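Local structure of cytochrome P450 CYP260B1 (Sorangium cellulosum, 5HIW) at residues L335-C338 with V339-L343; G220-L223 with T224-G228. The protein is a bacterial cytochrome P450, a heme protein whose iron is bound through a cysteine thiolate within the largely helical P450 fold. All blocks are in the same frame, centred on the assembly; numbering follows the deposited sequence.

Contact 1: L335-C338 with V339-L343. With HEM (protoporphyrin IX containing Fe), chain B.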
loop_
_atom_site.group_PDB
_atom_site.type_symbol
_atom_site.label_atom_id
_atom_site.label_comp_id
_atom_site.label_asym_id
_atom_site.label_seq_id
_atom_site.Cartn_x
_atom_site.Cartn_y
_atom_site.Cartn_z
ATOM N N LEU A 335 10.867 -5.670 11.467
ATOM C CA LEU A 335 11.724 -6.247 10.405
ATOM C C LEU A 335 11.229 -5.963 8.975
ATOM O O LEU A 335 11.956 -5.601 8.028
ATOM C CB LEU A 335 11.666 -7.788 10.629
ATOM C CG LEU A 335 12.451 -8.757 9.755
ATOM C CD1 LEU A 335 13.906 -8.322 9.903
ATOM C CD2 LEU A 335 12.333 -10.269 10.086
ATOM N N HIS A 336 9.938 -6.193 8.807
ATOM C CA HIS A 336 9.325 -6.099 7.493
ATOM C C HIS A 336 8.676 -4.764 7.198
ATOM O O HIS A 336 7.963 -4.662 6.193
ATOM C CB HIS A 336 8.324 -7.243 7.339
ATOM C CG HIS A 336 8.967 -8.596 7.365
ATOM N ND1 HIS A 336 9.735 -9.073 6.325
ATOM C CD2 HIS A 336 8.987 -9.558 8.321
ATOM C CE1 HIS A 336 10.198 -10.277 6.645
ATOM N NE2 HIS A 336 9.717 -10.625 7.814
ATOM N N TYR A 337 8.993 -3.690 7.933
ATOM C CA TYR A 337 8.464 -2.364 7.664
ATOM C C TYR A 337 8.629 -2.049 6.191
ATOM O O TYR A 337 9.656 -2.335 5.586
ATOM C CB TYR A 337 9.189 -1.247 8.501
ATOM C CG TYR A 337 8.706 0.162 8.270
ATOM C CD1 TYR A 337 9.267 0.975 7.242
ATOM C CD2 TYR A 337 7.747 0.728 9.069
ATOM C CE1 TYR A 337 8.889 2.299 7.081
ATOM C CE2 TYR A 337 7.357 2.054 8.860
ATOM C CZ TYR A 337 7.925 2.809 7.897
ATOM O OH TYR A 337 7.479 4.118 7.686
ATOM N N CYS A 338 7.580 -1.540 5.569
ATOM C CA CYS A 338 7.579 -1.344 4.100
ATOM C C CYS A 338 8.809 -0.674 3.514
ATOM O O CYS A 338 9.105 0.466 3.807
ATOM C CB CYS A 338 6.359 -0.522 3.657
ATOM S SG CYS A 338 6.183 -0.305 1.885
ATOM N N VAL A 339 9.569 -1.425 2.703
ATOM C CA VAL A 339 10.746 -0.861 2.055
ATOM C C VAL A 339 10.432 0.129 0.964
ATOM O O VAL A 339 11.248 1.013 0.579
ATOM C CB VAL A 339 11.610 -2.041 1.495
ATOM C CG1 VAL A 339 10.938 -2.612 0.245
ATOM C CG2 VAL A 339 13.037 -1.592 1.259
ATOM N N GLY A 340 9.201 0.037 0.449
ATOM C CA GLY A 340 8.697 0.980 -0.518
ATOM C C GLY A 340 8.110 2.339 -0.085
ATOM O O GLY A 340 7.685 3.143 -0.918
ATOM N N ALA A 341 7.951 2.525 1.213
ATOM C CA ALA A 341 7.418 3.741 1.788
ATOM C C ALA A 341 8.004 5.045 1.200
ATOM O O ALA A 341 7.243 5.972 0.933
ATOM C CB ALA A 341 7.534 3.686 3.301
ATOM N N PRO A 342 9.306 5.077 0.866
ATOM C CA PRO A 342 9.816 6.357 0.262
ATOM C C PRO A 342 9.208 6.645 -1.122
ATOM O O PRO A 342 8.949 7.798 -1.490
ATOM C CB PRO A 342 11.345 6.117 0.139
ATOM C CG PRO A 342 11.624 5.094 1.157
ATOM C CD PRO A 342 10.395 4.255 1.419
ATOM N N LEU A 343 8.961 5.565 -1.870
ATOM C CA LEU A 343 8.367 5.735 -3.231
ATOM C C LEU A 343 6.918 6.118 -3.088
ATOM O O LEU A 343 6.417 6.974 -3.813
ATOM C CB LEU A 343 8.537 4.456 -4.070
ATOM C CG LEU A 343 7.821 4.482 -5.440
ATOM C CD1 LEU A 343 8.261 5.666 -6.302
ATOM C CD2 LEU A 343 8.150 3.160 -6.095
HETATM C CHA HEM B . 6.001 -4.359 3.120
HETATM C CHB HEM B . 2.203 -1.324 3.048
HETATM C CHC HEM B . 3.910 0.719 -0.946
HETATM C CHD HEM B . 7.037 -2.891 -1.324
HETATM C C1A HEM B . 4.874 -3.684 3.497
HETATM C C2A HEM B . 4.117 -3.916 4.677
HETATM C C3A HEM B . 3.067 -3.035 4.678
HETATM C C4A HEM B . 3.110 -2.335 3.428
HETATM C CMA HEM B . 1.970 -2.935 5.757
HETATM C CAA HEM B . 4.494 -4.857 5.815
HETATM C CBA HEM B . 4.104 -6.299 5.449
HETATM C CGA HEM B . 4.203 -7.229 6.609
HETATM O O1A HEM B . 4.844 -6.878 7.653
HETATM O O2A HEM B . 3.495 -8.266 6.624
HETATM C C1B HEM B . 2.300 -0.552 1.954
HETATM C C2B HEM B . 1.419 0.559 1.718
HETATM C C3B HEM B . 1.928 1.148 0.577
HETATM C C4B HEM B . 3.083 0.371 0.118
HETATM C CMB HEM B . 0.154 1.017 2.466
HETATM C CAB HEM B . 1.279 2.285 -0.028
HETATM C CBB HEM B . 1.407 2.785 -1.212
HETATM C C1C HEM B . 4.941 -0.095 -1.412
HETATM C C2C HEM B . 5.695 0.228 -2.585
HETATM C C3C HEM B . 6.576 -0.813 -2.687
HETATM C C4C HEM B . 6.328 -1.752 -1.642
HETATM C CMC HEM B . 5.411 1.480 -3.381
HETATM C CAC HEM B . 7.629 -1.010 -3.702
HETATM C CBC HEM B . 8.210 0.029 -4.284
HETATM C C1D HEM B . 6.975 -3.557 -0.106
HETATM C C2D HEM B . 7.899 -4.694 0.149
HETATM C C3D HEM B . 7.614 -5.114 1.376
HETATM C C4D HEM B . 6.556 -4.218 1.867
HETATM C CMD HEM B . 8.890 -5.324 -0.810
HETATM C CAD HEM B . 8.313 -6.218 2.187
HETATM C CBD HEM B . 9.402 -5.568 3.020
HETATM C CGD HEM B . 10.201 -6.580 3.853
HETATM O O1D HEM B . 9.740 -7.723 4.158
HETATM O O2D HEM B . 11.366 -6.286 4.285
HETATM N NA HEM B . 4.230 -2.674 2.751
HETATM N NB HEM B . 3.320 -0.529 1.066
HETATM N NC HEM B . 5.346 -1.213 -0.827
HETATM N ND HEM B . 6.166 -3.321 0.955
HETATM FE FE HEM B . 4.803 -1.939 1.025
HETATM O O HOH W 1 3.375 -3.400 -0.022
#
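The heme-ligand loop of a cytochrome P450 tightens here into a type I beta turn from Cys338 to Ala341, which leads straight into helix 341-358. At its head, Cys338 SG binds the heme iron at 2.3 Å; water 1 takes the opposite axial position. With SG anti to the backbone N (chi1 -176°), the sulfur is carried to the iron on the porphyrin-facing side of the turn, where it lies 3.4 Å from Ala341 N. Gly340 then passes close over the porphyrin: Gly340 CA lies 3.5 Å from heme C3C, with no side chain between backbone and ring. Val339 drops CG1 onto the heme methyl CMD at 3.6 Å. Away from the iron, Tyr337 CE1 meets Ala341 CB obliquely at 4.2 Å. Two residues before the cysteine, His336 ND1 donates a nearly straight bond (163°) to propionate oxygen O1D of the heme at 2.6 Å, with the carboxylate at the edge of the imidazole; His80 packs edge-to-face with this ring. Arg84 bonds both Tyr337 O and the heme. Together with Phe331, which bonds Cys338 through the backbone, this is the FxxGxxxCxG signature of P450s, the cysteine loop on the proximal heme face.

Contact 2: G220-L223 with T224-G228; sequences GVVL and TLILG. With HEM (protoporphyrin IX containing Fe), chain B.
Gly220 O is held from two directions: Thr224 N donates to it at 3.0 Å, tilted 31° from the carbonyl plane, and water 2 donates at a short 2.5 Å. The same water reaches Thr224 OG1 at 3.1 Å, joining the hydroxyl to the carbonyl one turn earlier. The threonine is placed for this by its first torsion (chi1 -69°), which sets OG1 beside the backbone N and sends the methyl CG2 the other way, to 3.6 Å from heme methyl CMD. One side chain thus touches both the helix's water and the porphyrin. Regular i to i+4 bonds run on through Leu225, Ile226 and Leu227, the last almost straight at 175° from Leu227 N to Leu223 O. Across the same interval Val222 and Ile226 cross obliquely, CG1 of the valine against CD1 of the isoleucine at 3.7 Å. Leu225 points its CD2 branch to the heme vinyl carbon CAC at 3.9 Å. At the far end, Gly228 O accepts a bond of 2.8 Å from water 1, the axial ligand opposite the cysteine sulfur, and another from Thr232 OG1. This is consistent with the long central helix of P450s, which is interrupted beside the heme. Helix 218-229 is packed around by helix 167-191 on Leu223, helix 130-140 on Ile226 and helix 199-209 on Val221, while the 232-245 helix follows after the break.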
loop_
_atom_site.group_PDB
_atom_site.type_symbol
_atom_site.label_atom_id
_atom_site.label_comp_id
_atom_site.label_asym_id
_atom_site.label_seq_id
_atom_site.Cartn_x
_atom_site.Cartn_y
_atom_site.Cartn_z
ATOM N N GLY A 220 13.417 -10.961 -10.206
ATOM C CA GLY A 220 12.899 -11.259 -8.900
ATOM C C GLY A 220 12.674 -10.008 -8.067
ATOM O O GLY A 220 11.612 -9.852 -7.404
ATOM N N VAL A 221 13.710 -9.165 -8.026
ATOM C CA VAL A 221 13.627 -7.926 -7.254
ATOM C C VAL A 221 12.490 -7.060 -7.837
ATOM O O VAL A 221 11.642 -6.517 -7.116
ATOM C CB VAL A 221 15.005 -7.177 -7.230
ATOM C CG1 VAL A 221 14.837 -5.781 -6.627
ATOM C CG2 VAL A 221 16.017 -7.994 -6.469
ATOM N N VAL A 222 12.516 -6.879 -9.133
ATOM C CA VAL A 222 11.518 -6.043 -9.829
ATOM C C VAL A 222 10.122 -6.569 -9.526
ATOM O O VAL A 222 9.261 -5.780 -9.167
ATOM C CB VAL A 222 11.751 -5.955 -11.354
ATOM C CG1 VAL A 222 10.603 -5.246 -12.105
ATOM C CG2 VAL A 222 13.060 -5.267 -11.677
ATOM N N LEU A 223 9.895 -7.867 -9.669
ATOM C CA LEU A 223 8.536 -8.402 -9.450
ATOM C C LEU A 223 8.131 -8.188 -8.024
ATOM O O LEU A 223 6.954 -7.872 -7.741
ATOM C CB LEU A 223 8.407 -9.876 -9.809
ATOM C CG LEU A 223 8.241 -9.985 -11.327
ATOM C CD1 LEU A 223 8.615 -11.364 -11.922
ATOM C CD2 LEU A 223 6.842 -9.608 -11.730
ATOM N N THR A 224 9.071 -8.293 -7.079
ATOM C CA THR A 224 8.696 -7.959 -5.694
ATOM C C THR A 224 8.250 -6.515 -5.551
ATOM O O THR A 224 7.200 -6.270 -4.835
ATOM C CB THR A 224 9.805 -8.336 -4.705
ATOM O OG1 THR A 224 9.886 -9.755 -4.648
ATOM C CG2 THR A 224 9.578 -7.810 -3.343
ATOM N N LEU A 225 8.939 -5.585 -6.225
ATOM C CA LEU A 225 8.568 -4.206 -6.148
ATOM C C LEU A 225 7.223 -3.955 -6.849
ATOM O O LEU A 225 6.432 -3.128 -6.380
ATOM C CB LEU A 225 9.605 -3.291 -6.742
ATOM C CG LEU A 225 11.004 -3.398 -5.988
ATOM C CD1 LEU A 225 12.045 -2.553 -6.673
ATOM C CD2 LEU A 225 10.843 -3.033 -4.507
ATOM N N ILE A 226 7.008 -4.604 -7.986
ATOM C CA ILE A 226 5.707 -4.477 -8.682
ATOM C C ILE A 226 4.532 -4.943 -7.808
ATOM O O ILE A 226 3.574 -4.166 -7.562
ATOM C CB ILE A 226 5.727 -5.192 -10.031
ATOM C CG1 ILE A 226 6.620 -4.416 -11.004
ATOM C CG2 ILE A 226 4.316 -5.220 -10.593
ATOM C CD1 ILE A 226 6.942 -5.152 -12.270
ATOM N N LEU A 227 4.629 -6.121 -7.266
ATOM C CA LEU A 227 3.573 -6.671 -6.430
ATOM C C LEU A 227 3.348 -5.873 -5.182
ATOM O O LEU A 227 2.203 -5.784 -4.701
ATOM C CB LEU A 227 3.831 -8.134 -6.056
ATOM C CG LEU A 227 3.900 -9.145 -7.232
ATOM C CD1 LEU A 227 4.431 -10.534 -6.783
ATOM C CD2 LEU A 227 2.547 -9.307 -7.965
ATOM N N GLY A 228 4.434 -5.322 -4.619
ATOM C CA GLY A 228 4.260 -4.506 -3.420
ATOM C C GLY A 228 3.708 -3.124 -3.655
ATOM O O GLY A 228 3.147 -2.551 -2.726
HETATM C CHA HEM B . 6.001 -4.359 3.120
HETATM C CHB HEM B . 2.203 -1.324 3.048
HETATM C CHC HEM B . 3.910 0.719 -0.946
HETATM C CHD HEM B . 7.037 -2.891 -1.324
HETATM C C1A HEM B . 4.874 -3.684 3.497
HETATM C C2A HEM B . 4.117 -3.916 4.677
HETATM C C3A HEM B . 3.067 -3.035 4.678
HETATM C C4A HEM B . 3.110 -2.335 3.428
HETATM C CMA HEM B . 1.970 -2.935 5.757
HETATM C CAA HEM B . 4.494 -4.857 5.815
HETATM C CBA HEM B . 4.104 -6.299 5.449
HETATM C CGA HEM B . 4.203 -7.229 6.609
HETATM O O1A HEM B . 4.844 -6.878 7.653
HETATM O O2A HEM B . 3.495 -8.266 6.624
HETATM C C1B HEM B . 2.300 -0.552 1.954
HETATM C C2B HEM B . 1.419 0.559 1.718
HETATM C C3B HEM B . 1.928 1.148 0.577
HETATM C C4B HEM B . 3.083 0.371 0.118
HETATM C CMB HEM B . 0.154 1.017 2.466
HETATM C CAB HEM B . 1.279 2.285 -0.028
HETATM C CBB HEM B . 1.407 2.785 -1.212
HETATM C C1C HEM B . 4.941 -0.095 -1.412
HETATM C C2C HEM B . 5.695 0.228 -2.585
HETATM C C3C HEM B . 6.576 -0.813 -2.687
HETATM C C4C HEM B . 6.328 -1.752 -1.642
HETATM C CMC HEM B . 5.411 1.480 -3.381
HETATM C CAC HEM B . 7.629 -1.010 -3.702
HETATM C CBC HEM B . 8.210 0.029 -4.284
HETATM C C1D HEM B . 6.975 -3.557 -0.106
HETATM C C2D HEM B . 7.899 -4.694 0.149
HETATM C C3D HEM B . 7.614 -5.114 1.376
HETATM C C4D HEM B . 6.556 -4.218 1.867
HETATM C CMD HEM B . 8.890 -5.324 -0.810
HETATM C CAD HEM B . 8.313 -6.218 2.187
HETATM C CBD HEM B . 9.402 -5.568 3.020
HETATM C CGD HEM B . 10.201 -6.580 3.853
HETATM O O1D HEM B . 9.740 -7.723 4.158
HETATM O O2D HEM B . 11.366 -6.286 4.285
HETATM N NA HEM B . 4.230 -2.674 2.751
HETATM N NB HEM B . 3.320 -0.529 1.066
HETATM N NC HEM B . 5.346 -1.213 -0.827
HETATM N ND HEM B . 6.166 -3.321 0.955
HETATM FE FE HEM B . 4.803 -1.939 1.025
HETATM O O HOH W 2 10.282 -11.927 -6.757
HETATM O O HOH W 1 3.375 -3.400 -0.022
#

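Read from the N terminus, the two contacts come in series: contact 2 is complete within helix 218-229 before the chain reaches contact 1, so they neither nest nor cross. Each is local, and neither closes a long loop; contact 2 spans one helical turn after another, whereas contact 1 turns a loop into helix 341-358. Between them run three helices and the strands 277-282 and 298-302 of the mixed sheet. Their centres are about 13 Å apart and their nearest atoms about 5 Å, without touching. The heme bridges them, and water 1 sits on its axis facing helix 218-229, so that two parts of the chain far apart in sequence lie against opposite faces of one cofactor.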